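PDB 3HE1: major exported protein from Pseudomonas aeruginosa, which is a secreted Hcp-family protein that probably forms hexameric rings of the type VI secretion tube and is linked with virulence. Local coordinates for residues Glu55-Gln60 with Gln119-Ser124; Met29-Thr32 with Leu38-Ala41; Gly42-Thr45 with Asn51-Gln54. All blocks are in the same frame, centred on the assembly; numbering follows the deposited sequence.

Contact 1 of 3, residues Glu55-Gln60 with Gln119-Ser124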
loop_
_atom_site.group_PDB
_atom_site.type_symbol
_atom_site.label_atom_id
_atom_site.label_comp_id
_atom_site.label_asym_id
_atom_site.label_seq_id
_atom_site.Cartn_x
_atom_site.Cartn_y
_atom_site.Cartn_z
ATOM N N GLU A 55 -16.531 -30.926 11.620
ATOM C CA GLU A 55 -16.095 -32.281 11.928
ATOM C C GLU A 55 -15.170 -32.834 10.848
ATOM O O GLU A 55 -15.221 -32.412 9.691
ATOM C CB GLU A 55 -17.302 -33.208 12.129
ATOM C CG GLU A 55 -18.242 -33.309 10.932
ATOM C CD GLU A 55 -19.458 -34.192 11.204
ATOM O OE1 GLU A 55 -19.481 -34.887 12.246
ATOM O OE2 GLU A 55 -20.391 -34.187 10.372
ATOM N N GLY A 56 -14.318 -33.775 11.238
ATOM C CA GLY A 56 -13.451 -34.455 10.293
ATOM C C GLY A 56 -11.961 -34.188 10.455
ATOM O O GLY A 56 -11.146 -34.813 9.781
ATOM N N HIS A 57 -11.598 -33.266 11.340
ATOM C CA HIS A 57 -10.199 -32.890 11.492
ATOM C C HIS A 57 -9.885 -32.546 12.932
ATOM O O HIS A 57 -9.057 -31.687 13.213
ATOM C CB HIS A 57 -9.846 -31.741 10.548
ATOM C CG HIS A 57 -9.919 -32.121 9.102
ATOM N ND1 HIS A 57 -11.030 -31.880 8.324
ATOM C CD2 HIS A 57 -9.030 -32.758 8.300
ATOM C CE1 HIS A 57 -10.819 -32.339 7.102
ATOM N NE2 HIS A 57 -9.612 -32.875 7.062
ATOM N N GLU A 58 -10.545 -33.270 13.834
ATOM C CA GLU A 58 -10.519 -32.994 15.268
ATOM C C GLU A 58 -9.126 -33.001 15.894
ATOM O O GLU A 58 -8.913 -32.356 16.912
ATOM C CB GLU A 58 -11.433 -33.979 16.016
ATOM C CG GLU A 58 -12.935 -33.775 15.766
ATOM C CD GLU A 58 -13.477 -34.550 14.557
ATOM O OE1 GLU A 58 -12.694 -35.228 13.852
ATOM O OE2 GLU A 58 -14.705 -34.485 14.322
ATOM N N ASP A 59 -8.182 -33.725 15.299
ATOM C CA ASP A 59 -6.844 -33.818 15.878
ATOM C C ASP A 59 -5.831 -33.045 15.060
ATOM O O ASP A 59 -4.624 -33.289 15.134
ATOM C CB ASP A 59 -6.410 -35.273 16.045
ATOM C CG ASP A 59 -7.341 -36.042 16.937
ATOM O OD1 ASP A 59 -7.822 -35.447 17.926
ATOM O OD2 ASP A 59 -7.605 -37.229 16.636
ATOM N N GLN A 60 -6.346 -32.105 14.280
ATOM C CA GLN A 60 -5.504 -31.165 13.565
ATOM C C GLN A 60 -5.849 -29.728 13.921
ATOM O O GLN A 60 -6.749 -29.443 14.716
ATOM C CB GLN A 60 -5.647 -31.344 12.050
ATOM C CG GLN A 60 -4.920 -32.544 11.473
ATOM C CD GLN A 60 -5.472 -32.939 10.117
ATOM O OE1 GLN A 60 -4.720 -33.160 9.169
ATOM N NE2 GLN A 60 -6.796 -33.014 10.016
ATOM N N GLN A 119 -1.657 -30.790 5.454
ATOM C CA GLN A 119 -2.468 -31.467 4.477
ATOM C C GLN A 119 -3.327 -30.482 3.714
ATOM O O GLN A 119 -4.120 -29.751 4.304
ATOM C CB GLN A 119 -3.361 -32.489 5.166
ATOM C CG GLN A 119 -2.603 -33.660 5.724
ATOM C CD GLN A 119 -3.516 -34.840 5.995
ATOM O OE1 GLN A 119 -4.751 -34.726 5.920
ATOM N NE2 GLN A 119 -2.916 -35.986 6.312
ATOM N N TRP A 120 -3.192 -30.498 2.392
ATOM C CA TRP A 120 -3.855 -29.520 1.549
ATOM C C TRP A 120 -5.188 -30.033 0.986
ATOM O O TRP A 120 -5.292 -31.185 0.552
ATOM C CB TRP A 120 -2.908 -29.079 0.431
ATOM C CG TRP A 120 -1.541 -28.623 0.911
ATOM C CD1 TRP A 120 -0.501 -29.417 1.316
ATOM C CD2 TRP A 120 -1.079 -27.277 1.018
ATOM N NE1 TRP A 120 0.578 -28.646 1.671
ATOM C CE2 TRP A 120 0.252 -27.326 1.489
ATOM C CE3 TRP A 120 -1.660 -26.028 0.758
ATOM C CZ2 TRP A 120 1.013 -26.182 1.708
ATOM C CZ3 TRP A 120 -0.904 -24.885 0.978
ATOM C CH2 TRP A 120 0.417 -24.971 1.452
ATOM N N TYR A 121 -6.203 -29.168 1.001
ATOM C CA TYR A 121 -7.544 -29.534 0.528
ATOM C C TYR A 121 -8.076 -28.618 -0.584
ATOM O O TYR A 121 -7.750 -27.427 -0.650
ATOM C CB TYR A 121 -8.531 -29.592 1.694
ATOM C CG TYR A 121 -8.310 -30.775 2.607
ATOM C CD1 TYR A 121 -9.054 -31.941 2.455
ATOM C CD2 TYR A 121 -7.346 -30.733 3.615
ATOM C CE1 TYR A 121 -8.851 -33.032 3.286
ATOM C CE2 TYR A 121 -7.134 -31.823 4.450
ATOM C CZ TYR A 121 -7.890 -32.964 4.280
ATOM O OH TYR A 121 -7.682 -34.043 5.100
ATOM N N ARG A 122 -8.902 -29.195 -1.453
ATOM C CA ARG A 122 -9.442 -28.489 -2.607
ATOM C C ARG A 122 -10.798 -29.082 -2.972
ATOM O O ARG A 122 -11.156 -30.177 -2.524
ATOM C CB ARG A 122 -8.508 -28.646 -3.812
ATOM C CG ARG A 122 -8.825 -29.892 -4.631
ATOM C CD ARG A 122 -7.750 -30.226 -5.637
ATOM N NE ARG A 122 -8.041 -31.473 -6.340
ATOM C CZ ARG A 122 -7.223 -32.045 -7.221
ATOM N NH1 ARG A 122 -6.059 -31.478 -7.513
ATOM N NH2 ARG A 122 -7.573 -33.176 -7.818
ATOM N N THR A 123 -11.546 -28.362 -3.799
ATOM C CA THR A 123 -12.762 -28.906 -4.381
ATOM C C THR A 123 -12.400 -29.745 -5.605
ATOM O O THR A 123 -11.823 -29.238 -6.569
ATOM C CB THR A 123 -13.732 -27.795 -4.798
ATOM O OG1 THR A 123 -13.935 -26.897 -3.697
ATOM C CG2 THR A 123 -15.065 -28.392 -5.233
ATOM N N SER A 124 -12.735 -31.029 -5.556
ATOM C CA SER A 124 -12.374 -31.956 -6.619
ATOM C C SER A 124 -13.122 -31.632 -7.905
ATOM O O SER A 124 -13.973 -30.739 -7.937
ATOM C CB SER A 124 -12.676 -33.398 -6.200
ATOM O OG SER A 124 -14.076 -33.627 -6.131
#
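The hydroxyl of Tyr121 accepts a hydrogen bond from the imidazole of His57, NE2 to OH 3.0 Å, with an N-H...O angle of 157°. OH lies close to the His57 ring plane, so the N-H meets it at the imidazole edge. His57 CG lies beside its backbone N, opposite the carbonyl carbon (chi1 -66°), which turns the ring toward strand 112-123. His57 NE2 sits at the hydroxyl end of Tyr121, 3.3 Å from Tyr121 CZ, and the two rings form an offset edge-to-face pair, centroids 5.0 Å apart and planes at 83°. In the Hcp fold this joins the loop between helix 46-49 and strand 61-71 to the C-terminal part of strand 112-123, whose Tyr121 ring also meets His131 of strand 129-137; Tyr28 stacks on His57. A type I turn from His57 to Gln60 shapes the loop, closed by Gln60 N to His57 O at 2.9 Å. Just before it, Gly56 N donates to Glu58 OE2 from above the carboxylate plane. Gln60 and Gln119 cross at about a right angle, their amide planes also nearly perpendicular; Gln60 OE1 and Gln119 OE1 stand 3.6 Å apart. Gln119 NE2 is hydrogen-bonded to Glu117 OE2, on the same strand.

Contact 2 of 3, residues Met29-Thr32 with Leu38-Ala41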
loop_
_atom_site.group_PDB
_atom_site.type_symbol
_atom_site.label_atom_id
_atom_site.label_comp_id
_atom_site.label_asym_id
_atom_site.label_seq_id
_atom_site.Cartn_x
_atom_site.Cartn_y
_atom_site.Cartn_z
HETATM N N MSE A 29 -3.364 -29.301 9.839
HETATM C CA MSE A 29 -2.011 -29.685 10.223
HETATM C C MSE A 29 -1.993 -30.550 11.479
HETATM O O MSE A 29 -2.924 -30.548 12.271
HETATM C CB MSE A 29 -1.140 -28.433 10.406
HETATM C CG MSE A 29 0.310 -28.670 10.872
HETATM SE SE MSE A 29 1.176 -26.938 11.108
HETATM C CE MSE A 29 -0.402 -26.025 11.805
ATOM N N SER A 30 -0.923 -31.307 11.645
ATOM C CA SER A 30 -0.738 -32.074 12.852
ATOM C C SER A 30 0.664 -31.811 13.332
ATOM O O SER A 30 1.601 -31.662 12.532
ATOM C CB SER A 30 -0.947 -33.575 12.602
ATOM O OG SER A 30 0.040 -34.100 11.728
ATOM N N ILE A 31 0.802 -31.722 14.644
ATOM C CA ILE A 31 2.118 -31.644 15.227
ATOM C C ILE A 31 2.301 -32.710 16.289
ATOM O O ILE A 31 1.437 -32.927 17.119
ATOM C CB ILE A 31 2.403 -30.251 15.778
ATOM C CG1 ILE A 31 2.196 -29.224 14.648
ATOM C CG2 ILE A 31 3.815 -30.213 16.374
ATOM C CD1 ILE A 31 2.475 -27.770 15.006
ATOM N N THR A 32 3.420 -33.415 16.204
ATOM C CA THR A 32 3.850 -34.313 17.267
ATOM C C THR A 32 5.193 -33.820 17.767
ATOM O O THR A 32 6.154 -33.738 16.993
ATOM C CB THR A 32 4.004 -35.774 16.790
ATOM O OG1 THR A 32 2.724 -36.296 16.423
ATOM C CG2 THR A 32 4.590 -36.642 17.902
ATOM N N LEU A 38 1.243 -35.508 20.500
ATOM C CA LEU A 38 0.431 -34.887 19.455
ATOM C C LEU A 38 -0.104 -33.561 19.972
ATOM O O LEU A 38 -0.989 -33.525 20.833
ATOM C CB LEU A 38 -0.714 -35.816 19.004
ATOM C CG LEU A 38 -1.529 -35.379 17.772
ATOM C CD1 LEU A 38 -0.644 -35.097 16.563
ATOM C CD2 LEU A 38 -2.603 -36.394 17.411
ATOM N N ILE A 39 0.448 -32.473 19.452
ATOM C CA ILE A 39 0.165 -31.148 19.988
ATOM C C ILE A 39 -1.160 -30.634 19.453
ATOM O O ILE A 39 -1.789 -29.770 20.048
ATOM C CB ILE A 39 1.330 -30.175 19.710
ATOM C CG1 ILE A 39 2.488 -30.474 20.674
ATOM C CG2 ILE A 39 0.878 -28.713 19.815
ATOM C CD1 ILE A 39 3.853 -29.967 20.208
ATOM N N THR A 40 -1.602 -31.209 18.342
ATOM C CA THR A 40 -2.814 -30.753 17.682
ATOM C C THR A 40 -4.008 -31.637 18.062
ATOM O O THR A 40 -5.075 -31.541 17.464
ATOM C CB THR A 40 -2.621 -30.778 16.159
ATOM O OG1 THR A 40 -2.408 -32.132 15.742
ATOM C CG2 THR A 40 -1.404 -29.941 15.755
ATOM N N ALA A 41 -3.819 -32.496 19.060
ATOM C CA ALA A 41 -4.865 -33.417 19.519
ATOM C C ALA A 41 -6.097 -32.704 20.094
ATOM O O ALA A 41 -5.986 -31.948 21.058
ATOM C CB ALA A 41 -4.294 -34.386 20.556
#
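Ile39 N donates to Ile31 O at 2.6 Å, the main polar link between strand 27-33 and the chain that returns beside it. The two runs form a short beta hairpin within the antiparallel Hcp sheet, and Thr32 with Leu38 is a non-hydrogen-bonded pair whose CA atoms lie 4.1 Å apart. Besides the Ile39 N bond, Ile31 O takes a CA-H...O contact from Leu38 CA at 3.2 Å, and Leu38 CD1 packs against this oxygen at 3.1 Å. That methyl then lies beside Thr32 OG1, 3.6 Å from Leu38 CD1, the two side chains crossing at about a right angle; with CG anti to the backbone N (chi1 -172°), the leucine folds back over the strand. Apolar packing continues on the other side of the backbone link, where Ile39 CD1 meets Ile31 CG2 at 3.8 Å. Farther out, Leu103 of helix 100-109 touches both isoleucines, and Phe168 of strand 162-169 packs on Ile31. From Leu38 to Ala41 the chain makes a type I turn, which brings Thr40 over Ser30 and Ile31, its side chain at about a right angle to that of Ile31. Thr40 OG1 has its stronger partner in the carbonyl oxygen of Asp59. Thr40 CG2 presses on Ile31 N at 3.0 Å, while Thr40 OG1 beside it makes only a weak bond with Ile31 N, at 3.4 Å.

Contact 3 of 3, residues Gly42-Thr45 with Asn51-Gln54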
loop_
_atom_site.group_PDB
_atom_site.type_symbol
_atom_site.label_atom_id
_atom_site.label_comp_id
_atom_site.label_asym_id
_atom_site.label_seq_id
_atom_site.Cartn_x
_atom_site.Cartn_y
_atom_site.Cartn_z
ATOM N N GLY A 42 -7.268 -32.962 19.513
ATOM C CA GLY A 42 -8.492 -32.329 19.977
ATOM C C GLY A 42 -8.492 -30.821 19.778
ATOM O O GLY A 42 -9.283 -30.094 20.390
ATOM N N ALA A 43 -7.603 -30.361 18.899
ATOM C CA ALA A 43 -7.402 -28.941 18.650
ATOM C C ALA A 43 -8.322 -28.316 17.589
ATOM O O ALA A 43 -8.433 -27.091 17.529
ATOM C CB ALA A 43 -5.937 -28.668 18.320
ATOM N N PHE A 44 -8.961 -29.126 16.742
ATOM C CA PHE A 44 -10.040 -28.599 15.889
ATOM C C PHE A 44 -11.372 -29.223 16.291
ATOM O O PHE A 44 -11.854 -30.184 15.670
ATOM C CB PHE A 44 -9.772 -28.770 14.385
ATOM C CG PHE A 44 -10.591 -27.833 13.502
ATOM C CD1 PHE A 44 -10.366 -26.462 13.518
ATOM C CD2 PHE A 44 -11.572 -28.328 12.652
ATOM C CE1 PHE A 44 -11.101 -25.605 12.712
ATOM C CE2 PHE A 44 -12.311 -27.472 11.842
ATOM C CZ PHE A 44 -12.070 -26.111 11.871
ATOM N N THR A 45 -11.938 -28.653 17.353
ATOM C CA THR A 45 -13.142 -29.150 17.994
ATOM C C THR A 45 -13.940 -27.948 18.487
ATOM O O THR A 45 -13.421 -26.835 18.521
ATOM C CB THR A 45 -12.790 -30.062 19.191
ATOM O OG1 THR A 45 -12.126 -29.301 20.208
ATOM C CG2 THR A 45 -11.875 -31.198 18.748
ATOM N N ASN A 51 -17.289 -21.704 17.324
ATOM C CA ASN A 51 -18.214 -21.711 16.186
ATOM C C ASN A 51 -17.546 -22.058 14.849
ATOM O O ASN A 51 -18.223 -22.275 13.845
ATOM C CB ASN A 51 -18.949 -20.370 16.076
ATOM C CG ASN A 51 -20.189 -20.454 15.200
ATOM O OD1 ASN A 51 -20.589 -19.470 14.579
ATOM N ND2 ASN A 51 -20.802 -21.637 15.147
ATOM N N THR A 52 -16.218 -22.111 14.851
ATOM C CA THR A 52 -15.435 -22.381 13.647
ATOM C C THR A 52 -15.415 -23.871 13.306
ATOM O O THR A 52 -15.055 -24.258 12.196
ATOM C CB THR A 52 -13.973 -21.911 13.836
ATOM O OG1 THR A 52 -13.956 -20.539 14.250
ATOM C CG2 THR A 52 -13.173 -22.073 12.548
ATOM N N TYR A 53 -15.811 -24.694 14.273
ATOM C CA TYR A 53 -15.660 -26.145 14.190
ATOM C C TYR A 53 -16.413 -26.802 13.036
ATOM O O TYR A 53 -17.610 -26.583 12.836
ATOM C CB TYR A 53 -16.068 -26.807 15.513
ATOM C CG TYR A 53 -16.350 -28.298 15.399
ATOM C CD1 TYR A 53 -15.322 -29.237 15.477
ATOM C CD2 TYR A 53 -17.648 -28.765 15.215
ATOM C CE1 TYR A 53 -15.576 -30.599 15.366
ATOM C CE2 TYR A 53 -17.913 -30.126 15.106
ATOM C CZ TYR A 53 -16.877 -31.034 15.182
ATOM O OH TYR A 53 -17.153 -32.379 15.076
ATOM N N GLN A 54 -15.685 -27.614 12.281
ATOM C CA GLN A 54 -16.273 -28.531 11.322
ATOM C C GLN A 54 -15.681 -29.901 11.621
ATOM O O GLN A 54 -14.475 -30.020 11.870
ATOM C CB GLN A 54 -15.940 -28.114 9.886
ATOM C CG GLN A 54 -16.359 -29.139 8.831
ATOM C CD GLN A 54 -15.715 -28.893 7.474
ATOM O OE1 GLN A 54 -14.498 -28.717 7.371
ATOM N NE2 GLN A 54 -16.531 -28.888 6.422
#
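Phe44 pushes the far rim of its ring against the backbone of 52-54, and two carbonyl oxygens receive it. Gln54 O sits at the ring edge, near its plane, 3.3 Å from Phe44 CE2, whereas Thr52 O approaches Phe44 CZ obliquely at 3.5 Å. On the neighbouring side of the ring, Phe44 CE1 touches the methyl CG2 of Thr52 at 4.1 Å, the two side chains crossing at about a right angle. The ring gets there because CG stands anti to the backbone N (chi1 -160°), carrying the phenyl across although its CB bond runs alongside 51-54 rather than at it. These residues flank the short helix 46-49, so the contact draws the entry and exit of a helical loop together in the Hcp fold. Thr45 is the N-cap of that helix: its OG1 caps Ser48 N and also donates to Gly42 O at 3.0 Å, meeting that carbonyl from 41° above its plane. Tyr53 lies alongside this capped corner, with CD1 3.3 Å from Thr45 CA in an oblique approach and Phe44 O in the plane of its ring, at the edge, 3.6 Å from Tyr53 CD1. No hydrogen bond crosses between the two runs. Tyr28 meets the Phe44 ring edge-to-face and Met62 of strand 61-71 packs on it, while Asn51 packs against Ser124 of a neighbouring subunit.

How the contacts relate
From the N terminus, contact 2 closes first: strand 27-33 is rejoined by 38-41 after a five-residue connection. Contact 3 follows without a gap, since 42-45 continues directly from 38-41, and it closes the loop over helix 46-49. Contact 1 starts at the next residue, Glu55, but spans 58 residues to reach strand 112-123. The three therefore run in series, none enclosing or crossing another. Segment 55-60 binds them together in space: Asp59 ties it to contact 2, and Glu58 O lies 3.2 Å from Phe44 N of contact 3, a probable hydrogen bond. It thus meets strand 112-123 in contact 1 and touches 38-41, which pairs with the neighbouring strand 27-33.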